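Local structure of hyaluronidase-phage associated (Streptococcus pyogenes, 2WB3) at residues A[129-134]-A[140-145]. The protein is a phage tail-fibre hyaluronate lyase that probably cleaves the hyaluronan capsule of its streptococcal host by elimination. Sequence-based numbering, arbitrary orientation.
Sequences KDPTSG and KDYVDE
Pro131 lies over one face of the Tyr142 ring, an example of how a proline can seat a loop against the first turn of a helix through a CH-pi contact. Its CG stands 4.0 Å from the ring centroid and 19° off the ring normal, displaced toward the CG–CD1 bond of the tyrosine, with CG of Pro131 3.8 Å from CD1 of Tyr142. The neighbouring CD of Pro131 rests 3.9 Å from CB of Tyr142, so the pyrrolidine follows the tyrosine from its root onto the ring. With CG anti to the backbone N (chi1 -177°), Tyr142 carries its ring out from the helix so that one face lies against the proline. The hydroxyl of Tyr142 is hydrogen-bonded to OD1 of Asp144 of the second subunit, and the ring also has a cation-pi contact with Lys146.

The pair joins the loop that follows strand 126-127 to the start of helix 140-152, toward the C-terminal end of this fragment of a trimeric tail fibre, which contains a triple-stranded beta-helix. OG1 of Thr139, just before the helix, accepts from the backbone N of Tyr142 in the manner of an N-cap and is also hydrogen-bonded to OD1 of Asp130. Directly, OD1 of Asp130 comes within 4.0 Å of CB of Asp141. The carboxylates of Asp130 and Asp141 are turned 51° against each other, with OD1 of Asp130 and OD2 of Asp141 5.0 Å apart. Lys135 of the third subunit forms salt bridges to both oxygens, which would be expected to offset the repulsion between the two acids.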
loop_
_atom_site.group_PDB
_atom_site.type_symbol
_atom_site.label_atom_id
_atom_site.label_comp_id
_atom_site.label_asym_id
_atom_site.label_seq_id
_atom_site.Cartn_x
_atom_site.Cartn_y
_atom_site.Cartn_z
ATOM N N LYS A 129 -29.415 -10.470 41.570
ATOM C CA LYS A 129 -29.988 -9.830 42.758
ATOM C C LYS A 129 -31.417 -10.322 43.007
ATOM O O LYS A 129 -32.079 -10.826 42.069
ATOM C CB LYS A 129 -29.926 -8.316 42.612
ATOM C CG LYS A 129 -28.544 -7.782 42.907
ATOM C CD LYS A 129 -28.437 -6.279 42.703
ATOM C CE LYS A 129 -27.154 -5.783 43.393
ATOM N NZ LYS A 129 -26.920 -4.306 43.287
ATOM N N ASP A 130 -31.896 -10.203 44.257
ATOM C CA ASP A 130 -33.295 -10.560 44.602
ATOM C C ASP A 130 -34.303 -9.827 43.735
ATOM O O ASP A 130 -34.135 -8.648 43.492
ATOM C CB ASP A 130 -33.619 -10.188 46.050
ATOM C CG ASP A 130 -32.847 -10.977 47.040
ATOM O OD1 ASP A 130 -32.511 -12.158 46.773
ATOM O OD2 ASP A 130 -32.586 -10.384 48.115
ATOM N N PRO A 131 -35.367 -10.513 43.305
ATOM C CA PRO A 131 -36.347 -9.908 42.449
ATOM C C PRO A 131 -37.114 -8.801 43.170
ATOM O O PRO A 131 -37.361 -8.895 44.375
ATOM C CB PRO A 131 -37.280 -11.073 42.113
ATOM C CG PRO A 131 -37.177 -11.947 43.224
ATOM C CD PRO A 131 -35.745 -11.891 43.651
ATOM N N THR A 132 -37.456 -7.746 42.452
ATOM C CA THR A 132 -38.256 -6.659 43.020
ATOM C C THR A 132 -39.387 -6.407 42.062
ATOM O O THR A 132 -40.017 -5.355 42.102
ATOM C CB THR A 132 -37.472 -5.342 43.148
ATOM O OG1 THR A 132 -37.150 -4.837 41.836
ATOM C CG2 THR A 132 -36.196 -5.508 44.037
ATOM N N SER A 133 -39.625 -7.369 41.181
ATOM C CA SER A 133 -40.591 -7.204 40.112
ATOM C C SER A 133 -41.036 -8.568 39.627
ATOM O O SER A 133 -40.322 -9.544 39.778
ATOM C CB SER A 133 -39.973 -6.393 38.982
ATOM O OG SER A 133 -40.972 -5.840 38.175
ATOM N N GLY A 134 -42.232 -8.611 39.052
ATOM C CA GLY A 134 -42.884 -9.845 38.630
ATOM C C GLY A 134 -42.021 -10.795 37.835
ATOM O O GLY A 134 -41.805 -11.946 38.245
ATOM N N LYS A 140 -32.198 -18.089 45.229
ATOM C CA LYS A 140 -32.453 -19.159 46.214
ATOM C C LYS A 140 -33.008 -18.466 47.466
ATOM O O LYS A 140 -34.033 -18.889 48.015
ATOM C CB LYS A 140 -31.196 -19.971 46.525
ATOM N N ASP A 141 -32.365 -17.362 47.853
ATOM C CA ASP A 141 -32.812 -16.528 48.966
ATOM C C ASP A 141 -34.276 -16.183 48.934
ATOM O O ASP A 141 -34.946 -16.417 49.933
ATOM C CB ASP A 141 -31.945 -15.270 49.157
ATOM C CG ASP A 141 -30.650 -15.581 49.889
ATOM O OD1 ASP A 141 -30.498 -16.754 50.303
ATOM O OD2 ASP A 141 -29.783 -14.687 50.049
ATOM N N TYR A 142 -34.783 -15.633 47.832
ATOM C CA TYR A 142 -36.192 -15.230 47.784
ATOM C C TYR A 142 -37.134 -16.415 47.949
ATOM O O TYR A 142 -38.149 -16.300 48.639
ATOM C CB TYR A 142 -36.530 -14.500 46.492
ATOM C CG TYR A 142 -37.955 -13.972 46.368
ATOM C CD1 TYR A 142 -38.280 -12.674 46.794
ATOM C CD2 TYR A 142 -38.970 -14.755 45.790
ATOM C CE1 TYR A 142 -39.576 -12.174 46.656
ATOM C CE2 TYR A 142 -40.272 -14.264 45.648
ATOM C CZ TYR A 142 -40.563 -12.970 46.084
ATOM O OH TYR A 142 -41.836 -12.480 45.932
ATOM N N VAL A 143 -36.809 -17.526 47.301
ATOM C CA VAL A 143 -37.591 -18.738 47.408
ATOM C C VAL A 143 -37.601 -19.211 48.869
ATOM O O VAL A 143 -38.662 -19.348 49.474
ATOM C CB VAL A 143 -37.045 -19.835 46.461
ATOM C CG1 VAL A 143 -37.736 -21.177 46.697
ATOM C CG2 VAL A 143 -37.214 -19.402 45.016
ATOM N N ASP A 144 -36.421 -19.443 49.434
ATOM C CA ASP A 144 -36.299 -19.884 50.819
ATOM C C ASP A 144 -37.061 -19.003 51.790
ATOM O O ASP A 144 -37.668 -19.514 52.732
ATOM C CB ASP A 144 -34.837 -19.962 51.245
ATOM C CG ASP A 144 -34.061 -20.985 50.456
ATOM O OD1 ASP A 144 -34.698 -21.807 49.766
ATOM O OD2 ASP A 144 -32.810 -20.956 50.516
ATOM N N GLU A 145 -37.033 -17.691 51.568
ATOM C CA GLU A 145 -37.749 -16.759 52.432
ATOM C C GLU A 145 -39.255 -16.916 52.341
ATOM O O GLU A 145 -39.899 -17.086 53.374
ATOM C CB GLU A 145 -37.340 -15.319 52.173
ATOM C CG GLU A 145 -36.009 -14.988 52.791
ATOM C CD GLU A 145 -35.227 -13.941 52.003
ATOM O OE1 GLU A 145 -35.846 -13.135 51.236
ATOM O OE2 GLU A 145 -33.982 -13.936 52.171
#